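Local coordinates for calcium-regulated actin-bundling protein (Dictyostelium discoideum, PDB 4X3N) that binds and bundles actin filaments under calcium control and may contribute to the structure and reorganization of filopodia and pseudopodia during cell movement, at residues 72-77 and 83-88; 242-247 and 281-286; 201-206 and 226-231. All coordinates share one frame; numbering follows the deposited sequence.

Contact 1: 72-77 and 83-88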
ATOM      1  N   ILE A  72       6.447   5.276  17.906  1.00 22.22           N
ATOM      2  CA  ILE A  72       6.042   4.467  16.783  1.00 21.03           C
ATOM      3  C   ILE A  72       4.592   4.706  16.576  1.00 21.19           C
ATOM      4  O   ILE A  72       4.130   4.781  15.411  1.00 21.15           O
ATOM      5  CB  ILE A  72       6.434   2.952  16.901  1.00 20.64           C
ATOM      6  CG1 ILE A  72       6.441   2.254  15.531  1.00 19.53           C
ATOM      7  CG2 ILE A  72       5.543   2.202  17.851  1.00 19.77           C
ATOM      8  CD1 ILE A  72       7.138   0.870  15.453  1.00 20.64           C
ATOM      9  N   LYS A  73       3.867   4.893  17.664  1.00 19.36           N
ATOM     10  CA  LYS A  73       2.489   5.256  17.574  1.00 22.22           C
ATOM     11  C   LYS A  73       2.275   6.574  16.872  1.00 24.18           C
ATOM     12  O   LYS A  73       1.374   6.667  16.027  1.00 24.68           O
ATOM     13  CB  LYS A  73       1.817   5.324  18.926  1.00 22.92           C
ATOM     14  CG  LYS A  73       1.683   3.964  19.577  1.00 25.71           C
ATOM     15  CD  LYS A  73       0.749   4.036  20.753  1.00 29.11           C
ATOM     16  CE  LYS A  73       1.401   4.801  21.872  1.00 26.97           C
ATOM     17  NZ  LYS A  73       0.435   4.856  22.989  1.00 26.90           N
ATOM     18  N   TYR A  74       3.047   7.586  17.208  1.00 27.84           N
ATOM     19  CA  TYR A  74       2.876   8.864  16.530  1.00 30.81           C
ATOM     20  C   TYR A  74       3.193   8.764  15.035  1.00 30.40           C
ATOM     21  O   TYR A  74       2.531   9.393  14.243  1.00 25.14           O
ATOM     22  CB  TYR A  74       3.684   9.970  17.159  1.00 34.28           C
ATOM     23  CG  TYR A  74       2.858  10.631  18.258  1.00 42.63           C
ATOM     24  CD1 TYR A  74       1.836  11.515  17.947  1.00 47.90           C
ATOM     25  CD2 TYR A  74       3.056  10.308  19.596  1.00 50.13           C
ATOM     26  CE1 TYR A  74       1.063  12.092  18.938  1.00 52.41           C
ATOM     27  CE2 TYR A  74       2.290  10.874  20.597  1.00 53.79           C
ATOM     28  CZ  TYR A  74       1.298  11.759  20.263  1.00 55.98           C
ATOM     29  OH  TYR A  74       0.551  12.328  21.260  1.00 61.93           O
ATOM     30  N   ALA A  75       4.199   7.979  14.683  1.00 28.39           N
ATOM     31  CA  ALA A  75       4.566   7.804  13.266  1.00 25.80           C
ATOM     32  C   ALA A  75       3.467   7.122  12.495  1.00 24.74           C
ATOM     33  O   ALA A  75       3.107   7.581  11.389  1.00 25.86           O
ATOM     34  CB  ALA A  75       5.889   7.095  13.142  1.00 25.01           C
ATOM     35  N   ASP A  76       2.856   6.098  13.112  1.00 23.64           N
ATOM     36  CA  ASP A  76       1.709   5.410  12.560  1.00 23.58           C
ATOM     37  C   ASP A  76       0.466   6.313  12.420  1.00 27.11           C
ATOM     38  O   ASP A  76      -0.217   6.318  11.371  1.00 24.77           O
ATOM     39  CB  ASP A  76       1.349   4.183  13.417  1.00 22.75           C
ATOM     40  CG  ASP A  76       0.426   3.251  12.717  1.00 22.22           C
ATOM     41  OD1 ASP A  76       0.651   2.905  11.552  1.00 24.20           O
ATOM     42  OD2 ASP A  76      -0.568   2.825  13.304  1.00 22.78           O
ATOM     43  N   MET A  77       0.163   7.069  13.474  1.00 28.50           N
ATOM     44  CA  MET A  77      -0.945   8.050  13.421  1.00 26.34           C
ATOM     45  C   MET A  77      -0.839   9.004  12.238  1.00 30.13           C
ATOM     46  O   MET A  77      -1.803   9.240  11.523  1.00 28.11           O
ATOM     47  CB  MET A  77      -0.933   8.892  14.671  1.00 27.19           C
ATOM     48  CG  MET A  77      -1.563   8.151  15.860  1.00 28.82           C
ATOM     49  SD  MET A  77      -1.297   9.049  17.415  1.00 30.94           S
ATOM     50  CE  MET A  77      -2.372  10.453  17.138  1.00 29.71           C
ATOM     51  N   GLN A  83      -4.786  12.687  14.178  1.00 27.13           N
ATOM     52  CA  GLN A  83      -4.119  13.689  14.996  1.00 29.68           C
ATOM     53  C   GLN A  83      -4.310  13.440  16.500  1.00 32.95           C
ATOM     54  O   GLN A  83      -3.462  13.814  17.285  1.00 28.54           O
ATOM     55  CB  GLN A  83      -4.703  15.079  14.707  1.00 33.95           C
ATOM     56  CG  GLN A  83      -4.428  15.600  13.321  1.00 35.33           C
ATOM     57  CD  GLN A  83      -5.319  14.986  12.272  1.00 39.91           C
ATOM     58  OE1 GLN A  83      -6.558  14.914  12.404  1.00 38.08           O
ATOM     59  NE2 GLN A  83      -4.687  14.512  11.195  1.00 42.02           N
ATOM     60  N   LEU A  84      -5.450  12.879  16.905  1.00 28.00           N
ATOM     61  CA  LEU A  84      -5.787  12.827  18.306  1.00 29.09           C
ATOM     62  C   LEU A  84      -5.661  11.377  18.808  1.00 27.93           C
ATOM     63  O   LEU A  84      -6.240  10.440  18.220  1.00 23.58           O
ATOM     64  CB  LEU A  84      -7.197  13.393  18.506  1.00 33.62           C
ATOM     65  CG  LEU A  84      -7.316  14.850  18.059  1.00 36.43           C
ATOM     66  CD1 LEU A  84      -8.786  15.214  17.889  1.00 36.92           C
ATOM     67  CD2 LEU A  84      -6.596  15.784  19.030  1.00 37.48           C
ATOM     68  N   VAL A  85      -4.935  11.205  19.908  1.00 27.21           N
ATOM     69  CA  VAL A  85      -4.670   9.845  20.416  1.00 27.80           C
ATOM     70  C   VAL A  85      -5.907   9.036  20.699  1.00 25.93           C
ATOM     71  O   VAL A  85      -5.877   7.852  20.522  1.00 22.75           O
ATOM     72  CB  VAL A  85      -3.732   9.810  21.648  1.00 33.16           C
ATOM     73  CG1 VAL A  85      -2.403  10.492  21.311  1.00 38.22           C
ATOM     74  CG2 VAL A  85      -4.343  10.489  22.827  1.00 32.61           C
ATOM     75  N   PHE A  86      -6.987   9.675  21.138  1.00 25.72           N
ATOM     76  CA  PHE A  86      -8.210   8.973  21.511  1.00 26.29           C
ATOM     77  C   PHE A  86      -9.024   8.519  20.334  1.00 26.97           C
ATOM     78  O   PHE A  86     -10.041   7.837  20.512  1.00 28.60           O
ATOM     79  CB  PHE A  86      -9.088   9.806  22.487  1.00 25.59           C
ATOM     80  CG  PHE A  86      -9.599  11.081  21.923  1.00 27.42           C
ATOM     81  CD1 PHE A  86     -10.790  11.100  21.218  1.00 27.11           C
ATOM     82  CD2 PHE A  86      -8.918  12.285  22.124  1.00 32.73           C
ATOM     83  CE1 PHE A  86     -11.298  12.267  20.706  1.00 27.72           C
ATOM     84  CE2 PHE A  86      -9.423  13.479  21.628  1.00 29.91           C
ATOM     85  CZ  PHE A  86     -10.608  13.462  20.895  1.00 30.65           C
ATOM     86  N   LYS A  87      -8.582   8.842  19.135  1.00 28.95           N
ATOM     87  CA  LYS A  87      -9.234   8.344  17.910  1.00 28.39           C
ATOM     88  C   LYS A  87      -8.301   7.350  17.191  1.00 29.76           C
ATOM     89  O   LYS A  87      -8.521   6.962  16.056  1.00 28.99           O
ATOM     90  CB  LYS A  87      -9.521   9.492  17.002  1.00 31.00           C
ATOM     91  CG  LYS A  87     -10.355  10.592  17.647  1.00 38.53           C
ATOM     92  CD  LYS A  87     -10.376  11.833  16.752  1.00 44.46           C
ATOM     93  CE  LYS A  87     -11.341  11.620  15.593  1.00 48.95           C
ATOM     94  NZ  LYS A  87     -12.741  11.421  16.127  1.00 50.81           N
ATOM     95  N   TYR A  88      -7.238   6.929  17.840  1.00 28.21           N
ATOM     96  CA  TYR A  88      -6.269   6.120  17.140  1.00 25.37           C
ATOM     97  C   TYR A  88      -6.467   4.670  17.488  1.00 26.31           C
ATOM     98  O   TYR A  88      -6.434   4.347  18.640  1.00 25.99           O
ATOM     99  CB  TYR A  88      -4.889   6.664  17.527  1.00 25.13           C
ATOM    100  CG  TYR A  88      -3.787   5.810  17.095  1.00 23.83           C
ATOM    101  CD1 TYR A  88      -3.620   5.508  15.755  1.00 23.78           C
ATOM    102  CD2 TYR A  88      -2.891   5.257  18.026  1.00 24.86           C
ATOM    103  CE1 TYR A  88      -2.562   4.733  15.349  1.00 23.04           C
ATOM    104  CE2 TYR A  88      -1.870   4.444  17.623  1.00 22.12           C
ATOM    105  CZ  TYR A  88      -1.736   4.170  16.298  1.00 21.50           C
ATOM    106  OH  TYR A  88      -0.744   3.396  15.864  1.00 22.43           O
TER
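Y88 meets M77 and D76 in a mixed aromatic and polar contact, where the loop leaving helix 61-79 folds back against the last turns of that helix. The chain of M77 lies over one face of the Y88 ring: its CG is 3.5 Å from the ring centroid, a CH-pi contact, and its SD 4.4 Å from the same centroid, a Met-aromatic contact. A flexible thioether suits this place, because it can follow a flat ring and then turn off it; the bend at the sulfur (chi3 70°) brings M77 CE within 3.5 Å of Q83 O. The hydroxyl of the tyrosine is held at the ring's edge. Y88 OH donates over 2.6 Å to the anti lone pair of D76 OD2, which lies in the ring plane although the carboxylate is turned 70° from it. K80 also pairs with D76 OD2 and would probably favour its ionised form, while the amide of G91 bonds to Y88 OH. Beside this, Y74 OH touches V85 CG1 at 3.5 Å. F42 of helix 42-57 packs on K73, D76 and Y88, L94 of strand 93-95 touches D76, and F86 reaches across to helix 181-211.

Contact 2: 242-247 and 281-286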
ATOM      1  N   ILE A 242     -11.875   1.342  37.506  1.00 28.34           N
ATOM      2  CA  ILE A 242     -11.918   0.502  38.698  1.00 26.05           C
ATOM      3  C   ILE A 242     -11.860  -0.931  38.239  1.00 25.16           C
ATOM      4  O   ILE A 242     -11.115  -1.731  38.794  1.00 27.50           O
ATOM      5  CB  ILE A 242     -13.180   0.799  39.532  1.00 26.79           C
ATOM      6  CG1 ILE A 242     -13.094   2.227  40.052  1.00 27.09           C
ATOM      7  CG2 ILE A 242     -13.325  -0.205  40.669  1.00 28.82           C
ATOM      8  CD1 ILE A 242     -14.323   2.676  40.818  1.00 31.15           C
ATOM      9  N   SER A 243     -12.603  -1.261  37.183  1.00 26.82           N
ATOM     10  CA  SER A 243     -12.571  -2.625  36.724  1.00 28.56           C
ATOM     11  C   SER A 243     -11.189  -2.978  36.316  1.00 26.10           C
ATOM     12  O   SER A 243     -10.758  -4.101  36.558  1.00 26.90           O
ATOM     13  CB  SER A 243     -13.459  -2.878  35.550  1.00 31.81           C
ATOM     14  OG  SER A 243     -14.701  -2.333  35.887  1.00 46.16           O
ATOM     15  N   ALA A 244     -10.557  -2.076  35.570  1.00 25.21           N
ATOM     16  CA  ALA A 244      -9.183  -2.375  35.056  1.00 26.71           C
ATOM     17  C   ALA A 244      -8.279  -2.671  36.212  1.00 24.19           C
ATOM     18  O   ALA A 244      -7.471  -3.607  36.178  1.00 28.57           O
ATOM     19  CB  ALA A 244      -8.605  -1.208  34.281  1.00 25.28           C
ATOM     20  N   GLU A 245      -8.372  -1.805  37.214  1.00 24.32           N
ATOM     21  CA  GLU A 245      -7.489  -1.886  38.360  1.00 29.01           C
ATOM     22  C   GLU A 245      -7.637  -3.177  39.108  1.00 30.14           C
ATOM     23  O   GLU A 245      -6.646  -3.799  39.529  1.00 27.35           O
ATOM     24  CB  GLU A 245      -7.717  -0.697  39.315  1.00 29.79           C
ATOM     25  CG  GLU A 245      -6.824  -0.816  40.546  1.00 34.75           C
ATOM     26  CD  GLU A 245      -6.583   0.512  41.278  1.00 37.35           C
ATOM     27  OE1 GLU A 245      -7.081   1.570  40.895  1.00 37.69           O
ATOM     28  OE2 GLU A 245      -5.885   0.506  42.282  1.00 45.66           O
ATOM     29  N   ALA A 246      -8.879  -3.611  39.270  1.00 29.66           N
ATOM     30  CA  ALA A 246      -9.154  -4.883  39.921  1.00 30.20           C
ATOM     31  C   ALA A 246      -8.628  -6.016  39.091  1.00 27.77           C
ATOM     32  O   ALA A 246      -8.108  -7.012  39.594  1.00 26.08           O
ATOM     33  CB  ALA A 246     -10.659  -5.072  40.175  1.00 28.39           C
ATOM     34  N   ALA A 247      -8.791  -5.931  37.803  1.00 25.24           N
ATOM     35  CA  ALA A 247      -8.347  -7.029  37.003  1.00 26.19           C
ATOM     36  C   ALA A 247      -6.789  -7.063  37.010  1.00 27.98           C
ATOM     37  O   ALA A 247      -6.172  -8.132  37.077  1.00 29.05           O
ATOM     38  CB  ALA A 247      -8.855  -6.869  35.594  1.00 28.29           C
ATOM     39  N   ARG A 281       2.018  -0.159  34.612  1.00 26.98           N
ATOM     40  CA  ARG A 281       2.376   1.134  34.047  1.00 26.78           C
ATOM     41  C   ARG A 281       1.254   1.875  33.337  1.00 25.94           C
ATOM     42  O   ARG A 281       1.084   3.104  33.453  1.00 25.57           O
ATOM     43  CB  ARG A 281       3.520   0.931  33.049  1.00 27.03           C
ATOM     44  CG  ARG A 281       4.127   2.213  32.546  1.00 26.23           C
ATOM     45  CD  ARG A 281       4.818   2.949  33.687  1.00 29.67           C
ATOM     46  NE  ARG A 281       5.431   4.170  33.198  1.00 28.08           N
ATOM     47  CZ  ARG A 281       4.766   5.296  32.910  1.00 33.29           C
ATOM     48  NH1 ARG A 281       3.453   5.370  33.070  1.00 34.32           N
ATOM     49  NH2 ARG A 281       5.433   6.368  32.435  1.00 30.11           N
ATOM     50  N   ASP A 282       0.505   1.122  32.558  1.00 28.55           N
ATOM     51  CA  ASP A 282      -0.527   1.698  31.707  1.00 26.17           C
ATOM     52  C   ASP A 282      -1.714   2.165  32.559  1.00 26.49           C
ATOM     53  O   ASP A 282      -2.221   3.284  32.412  1.00 25.36           O
ATOM     54  CB  ASP A 282      -0.904   0.627  30.718  1.00 25.92           C
ATOM     55  CG  ASP A 282      -1.699   1.157  29.582  1.00 33.32           C
ATOM     56  OD1 ASP A 282      -1.186   2.091  28.941  1.00 37.59           O
ATOM     57  OD2 ASP A 282      -2.787   0.614  29.304  1.00 33.12           O
ATOM     58  N   LEU A 283      -2.113   1.313  33.500  1.00 25.48           N
ATOM     59  CA  LEU A 283      -3.095   1.684  34.524  1.00 25.66           C
ATOM     60  C   LEU A 283      -2.687   2.931  35.229  1.00 27.99           C
ATOM     61  O   LEU A 283      -3.478   3.837  35.381  1.00 28.70           O
ATOM     62  CB  LEU A 283      -3.224   0.610  35.565  1.00 26.20           C
ATOM     63  CG  LEU A 283      -4.213   0.854  36.698  1.00 26.51           C
ATOM     64  CD1 LEU A 283      -5.666   0.825  36.173  1.00 29.35           C
ATOM     65  CD2 LEU A 283      -3.972  -0.212  37.788  1.00 30.14           C
ATOM     66  N   GLU A 284      -1.436   2.974  35.663  1.00 30.34           N
ATOM     67  CA  GLU A 284      -0.912   4.175  36.329  1.00 31.43           C
ATOM     68  C   GLU A 284      -1.123   5.440  35.473  1.00 26.60           C
ATOM     69  O   GLU A 284      -1.665   6.439  35.945  1.00 27.66           O
ATOM     70  CB  GLU A 284       0.576   3.901  36.640  1.00 38.15           C
ATOM     71  CG  GLU A 284       1.412   5.057  37.171  1.00 40.07           C
ATOM     72  CD  GLU A 284       2.944   4.744  37.172  1.00 43.01           C
ATOM     73  OE1 GLU A 284       3.743   5.689  37.067  1.00 45.37           O
ATOM     74  OE2 GLU A 284       3.375   3.567  37.265  1.00 43.17           O
ATOM     75  N   GLU A 285      -0.702   5.385  34.211  1.00 27.47           N
ATOM     76  CA  GLU A 285      -0.855   6.483  33.246  1.00 31.66           C
ATOM     77  C   GLU A 285      -2.324   6.881  33.114  1.00 29.77           C
ATOM     78  O   GLU A 285      -2.719   8.051  33.244  1.00 26.89           O
ATOM     79  CB  GLU A 285      -0.314   6.033  31.869  1.00 35.74           C
ATOM     80  CG  GLU A 285      -0.039   7.148  30.861  1.00 41.93           C
ATOM     81  CD  GLU A 285       1.016   8.097  31.349  1.00 46.55           C
ATOM     82  OE1 GLU A 285       1.823   7.664  32.192  1.00 51.58           O
ATOM     83  OE2 GLU A 285       1.025   9.273  30.919  1.00 47.58           O
ATOM     84  N   LYS A 286      -3.156   5.879  32.935  1.00 29.23           N
ATOM     85  CA  LYS A 286      -4.565   6.156  32.793  1.00 27.71           C
ATOM     86  C   LYS A 286      -5.114   6.862  33.996  1.00 28.77           C
ATOM     87  O   LYS A 286      -5.899   7.814  33.826  1.00 28.68           O
ATOM     88  CB  LYS A 286      -5.340   4.871  32.457  1.00 26.60           C
ATOM     89  CG  LYS A 286      -5.194   4.462  30.984  1.00 26.57           C
ATOM     90  CD  LYS A 286      -5.278   2.965  30.811  1.00 26.02           C
ATOM     91  CE  LYS A 286      -5.802   2.584  29.404  1.00 28.02           C
ATOM     92  NZ  LYS A 286      -4.879   2.858  28.264  1.00 27.62           N
TER
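L283 carries this contact, reaching from helix 273-290 to the backbone of helix 232-255 at E245. The bond out to CB is directed at helix 232-255; CB itself only launches the branch. With CG anti to the backbone N (chi1 -180°), the side chain extends across the gap, and the branching at CG splits it into two methyls that do the touching. CD1 lies against the peptide link from A244 to E245: it is 3.9 Å from E245 N and 4.0 Å from A244 CB. CD2 takes the E245 side, 3.9 Å from E245 CA and 4.0 Å from E245 CG. The glutamate and leucine side chains cross at about a right angle, and E245 CB and CG wall one flank of the isobutyl group. The small A244 suits the spot, since its single methyl lets the leucine come close to the backbone, and leucine suits the other side with a fork that spans A244 and E245. This is helix-against-helix packing between two segments that run roughly antiparallel. V193 of helix 181-211 touches both A244 and K286, so three long helices meet here as in a helical bundle. The carboxylate of E245 is carried on past the apolar patch to salt bridges with R249 and K287. On the other side of helix 273-290, R281 NH1 makes a nearly straight bond of 2.9 Å to E285 OE1 (169° at the hydrogen). That oxygen lies in the guanidinium plane, while R281 NE pairs with E62 and D282 OD1 with the hydroxyl of Y65, both on helix 61-79.

Contact 3: 201-206 and 226-231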
ATOM      1  N   GLU A 201     -13.903  11.636  25.359  1.00 22.79           N
ATOM      2  CA  GLU A 201     -13.258  12.708  24.600  1.00 22.63           C
ATOM      3  C   GLU A 201     -14.015  13.021  23.338  1.00 24.44           C
ATOM      4  O   GLU A 201     -14.011  14.159  22.893  1.00 24.49           O
ATOM      5  CB  GLU A 201     -11.820  12.378  24.259  1.00 24.01           C
ATOM      6  CG  GLU A 201     -10.979  12.176  25.475  1.00 24.60           C
ATOM      7  CD  GLU A 201     -10.465  13.458  26.147  1.00 25.46           C
ATOM      8  OE1 GLU A 201     -10.885  14.573  25.849  1.00 24.95           O
ATOM      9  OE2 GLU A 201      -9.634  13.284  27.043  1.00 29.53           O
ATOM     10  N   GLU A 202     -14.743  12.058  22.755  1.00 24.94           N
ATOM     11  CA  GLU A 202     -15.497  12.443  21.516  1.00 25.25           C
ATOM     12  C   GLU A 202     -16.663  13.333  21.847  1.00 27.09           C
ATOM     13  O   GLU A 202     -16.973  14.309  21.137  1.00 28.22           O
ATOM     14  CB  GLU A 202     -15.934  11.207  20.706  1.00 28.13           C
ATOM     15  CG  GLU A 202     -14.803  10.736  19.779  1.00 30.73           C
ATOM     16  CD  GLU A 202     -15.049   9.380  19.148  1.00 36.32           C
ATOM     17  OE1 GLU A 202     -16.057   8.742  19.544  1.00 40.05           O
ATOM     18  OE2 GLU A 202     -14.229   8.966  18.279  1.00 35.93           O
ATOM     19  N   GLU A 203     -17.333  13.002  22.911  1.00 25.91           N
ATOM     20  CA  GLU A 203     -18.414  13.845  23.346  1.00 30.07           C
ATOM     21  C   GLU A 203     -17.950  15.252  23.794  1.00 32.51           C
ATOM     22  O   GLU A 203     -18.641  16.200  23.618  1.00 34.09           O
ATOM     23  CB  GLU A 203     -19.057  13.193  24.531  1.00 30.47           C
ATOM     24  CG  GLU A 203     -20.069  14.048  25.271  1.00 33.24           C
ATOM     25  CD  GLU A 203     -21.322  14.267  24.466  1.00 35.20           C
ATOM     26  OE1 GLU A 203     -21.372  13.908  23.267  1.00 37.31           O
ATOM     27  OE2 GLU A 203     -22.268  14.857  25.024  1.00 41.97           O
ATOM     28  N   LYS A 204     -16.851  15.337  24.516  1.00 30.44           N
ATOM     29  CA  LYS A 204     -16.266  16.609  24.853  1.00 31.45           C
ATOM     30  C   LYS A 204     -16.066  17.424  23.592  1.00 33.77           C
ATOM     31  O   LYS A 204     -16.475  18.576  23.536  1.00 33.82           O
ATOM     32  CB  LYS A 204     -14.929  16.359  25.501  1.00 29.96           C
ATOM     33  CG  LYS A 204     -14.675  17.247  26.661  1.00 38.37           C
ATOM     34  CD  LYS A 204     -13.237  17.147  27.141  1.00 40.06           C
ATOM     35  CE  LYS A 204     -13.276  16.910  28.614  1.00 42.79           C
ATOM     36  NZ  LYS A 204     -11.880  16.822  29.099  1.00 45.04           N
ATOM     37  N   ALA A 205     -15.454  16.816  22.569  1.00 33.22           N
ATOM     38  CA  ALA A 205     -15.175  17.496  21.325  1.00 35.65           C
ATOM     39  C   ALA A 205     -16.392  17.806  20.494  1.00 40.12           C
ATOM     40  O   ALA A 205     -16.402  18.805  19.754  1.00 40.22           O
ATOM     41  CB  ALA A 205     -14.170  16.747  20.495  1.00 36.08           C
ATOM     42  N   ARG A 206     -17.405  16.965  20.604  1.00 40.47           N
ATOM     43  CA  ARG A 206     -18.670  17.249  19.988  1.00 39.39           C
ATOM     44  C   ARG A 206     -19.186  18.547  20.583  1.00 38.81           C
ATOM     45  O   ARG A 206     -19.494  19.490  19.858  1.00 41.11           O
ATOM     46  CB  ARG A 206     -19.714  16.151  20.276  1.00 40.77           C
ATOM     47  CG  ARG A 206     -20.762  15.996  19.176  1.00 40.68           C
ATOM     48  CD  ARG A 206     -22.222  15.893  19.661  1.00 40.02           C
ATOM     49  NE  ARG A 206     -22.437  15.549  21.054  1.00 35.78           N
ATOM     50  CZ  ARG A 206     -23.429  16.017  21.820  1.00 38.11           C
ATOM     51  NH1 ARG A 206     -24.336  16.834  21.366  1.00 41.23           N
ATOM     52  NH2 ARG A 206     -23.525  15.669  23.072  1.00 39.58           N
ATOM     53  N   ALA A 226     -19.419  22.202  30.427  1.00 42.06           N
ATOM     54  CA  ALA A 226     -19.020  22.602  31.766  1.00 41.93           C
ATOM     55  C   ALA A 226     -19.332  21.520  32.762  1.00 41.66           C
ATOM     56  O   ALA A 226     -18.616  21.348  33.727  1.00 41.79           O
ATOM     57  CB  ALA A 226     -19.729  23.901  32.169  1.00 44.36           C
ATOM     58  N   GLN A 227     -20.409  20.785  32.543  1.00 45.02           N
ATOM     59  CA  GLN A 227     -20.830  19.783  33.511  1.00 52.20           C
ATOM     60  C   GLN A 227     -20.266  18.357  33.242  1.00 52.71           C
ATOM     61  O   GLN A 227     -20.507  17.416  34.015  1.00 47.45           O
ATOM     62  CB  GLN A 227     -22.351  19.758  33.537  1.00 56.25           C
ATOM     63  CG  GLN A 227     -22.915  19.183  34.831  1.00 68.69           C
ATOM     64  CD  GLN A 227     -22.650  20.069  36.050  1.00 68.94           C
ATOM     65  OE1 GLN A 227     -23.375  21.032  36.291  1.00 67.52           O
ATOM     66  NE2 GLN A 227     -21.629  19.729  36.833  1.00 67.18           N
ATOM     67  N   ILE A 228     -19.472  18.229  32.180  1.00 44.82           N
ATOM     68  CA  ILE A 228     -19.218  16.927  31.563  1.00 42.39           C
ATOM     69  C   ILE A 228     -18.707  15.869  32.499  1.00 40.64           C
ATOM     70  O   ILE A 228     -19.048  14.698  32.346  1.00 44.94           O
ATOM     71  CB  ILE A 228     -18.248  17.025  30.364  1.00 39.18           C
ATOM     72  CG1 ILE A 228     -18.304  15.743  29.562  1.00 37.20           C
ATOM     73  CG2 ILE A 228     -16.822  17.312  30.829  1.00 37.86           C
ATOM     74  CD1 ILE A 228     -17.750  15.881  28.185  1.00 42.93           C
ATOM     75  N   ASP A 229     -17.906  16.242  33.473  1.00 41.37           N
ATOM     76  CA  ASP A 229     -17.341  15.233  34.348  1.00 44.25           C
ATOM     77  C   ASP A 229     -18.252  14.733  35.461  1.00 44.04           C
ATOM     78  O   ASP A 229     -17.836  13.953  36.284  1.00 41.26           O
ATOM     79  CB  ASP A 229     -16.050  15.733  34.922  1.00 44.98           C
ATOM     80  CG  ASP A 229     -15.020  15.911  33.871  1.00 49.60           C
ATOM     81  OD1 ASP A 229     -15.060  15.196  32.838  1.00 43.11           O
ATOM     82  OD2 ASP A 229     -14.154  16.772  34.068  1.00 51.43           O
ATOM     83  N   SER A 230     -19.498  15.171  35.473  1.00 43.03           N
ATOM     84  CA  SER A 230     -20.465  14.550  36.339  1.00 43.73           C
ATOM     85  C   SER A 230     -21.508  13.911  35.418  1.00 39.81           C
ATOM     86  O   SER A 230     -22.579  13.517  35.842  1.00 39.73           O
ATOM     87  CB  SER A 230     -21.054  15.625  37.290  1.00 47.47           C
ATOM     88  OG  SER A 230     -21.525  16.756  36.555  1.00 45.84           O
ATOM     89  N   GLY A 231     -21.173  13.784  34.139  1.00 38.23           N
ATOM     90  CA  GLY A 231     -22.068  13.153  33.160  1.00 36.35           C
ATOM     91  C   GLY A 231     -21.879  11.650  33.059  1.00 29.79           C
ATOM     92  O   GLY A 231     -21.060  11.070  33.731  1.00 31.38           O
TER
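The backbones come closest at K204 and I228, whose CA atoms are 7.3 Å apart, where helix 181-211 passes the short 3-10 segment 228-229 that follows helix 220-227; both lie in the F-actin-bundling C-terminal family region. I228 bridges the gap. Its CG1 is anti to the backbone N (chi1 -166°) and the chain stays extended beyond it, which thrusts CD1 forward as the one atom that touches. CD1 lies 3.7 Å from K204 CG and 4.2 Å from E203 CG, and it also rests on the CA of K204. Two charged residues thus offer their methylenes to an isoleucine, while their polar ends go elsewhere. Lysine fits because its long chain can cross the isoleucine at about a right angle and still send NZ onward, to a weak hydrogen bond with the hydroxyl of Y200, which also bonds to D229 OD1. The carboxylate of E203 turns along its own helix to R206: R206 NE, with the acceptor in the guanidinium plane, meets E203 OE1 at 3.0 Å from its syn side. An alanine in place of E203 is likely to cost R206 this partner and open a gap beside the isoleucine methyl. The chain from Q227 to S230 is braced from within. Q227 O accepts from S230 N at 2.9 Å and from S230 OG at 2.8 Å, the hydroxyl lying in the carbonyl plane. G231, at the N-cap of helix 232-255, suits its place because a CB there would come within about 3.0 Å of I228 O. No hydrogen bond or salt bridge joins the two segments, so the chemistry implies a slim, apolar direct hold, with E203 and R206 paired along helix 181-211 and K204 and D229 both reaching Y200, the lysine weakly.

The three contacts differ in burial: contact 2 is buried, contact 1 partly so, and contact 3 is a surface contact, its centre about 26 Å from the centre of the chain. Helix 181-211 relates them all, supplying one side of contact 3, backing contact 2, and meeting the loop of contact 1, where F86 packs on E201 and E202. Helix 61-79 likewise belongs to contact 1 and touches contact 2. In chemistry, contact 1 adds a direct hydrogen bond to its aromatic packing; contacts 2 and 3 have neither hydrogen bond nor salt bridge between their segments, and both set a branched aliphatic side chain against methylenes of charged residues, contact 2 adding an alanine and helix backbone. Contacts 2 and 3 do not touch.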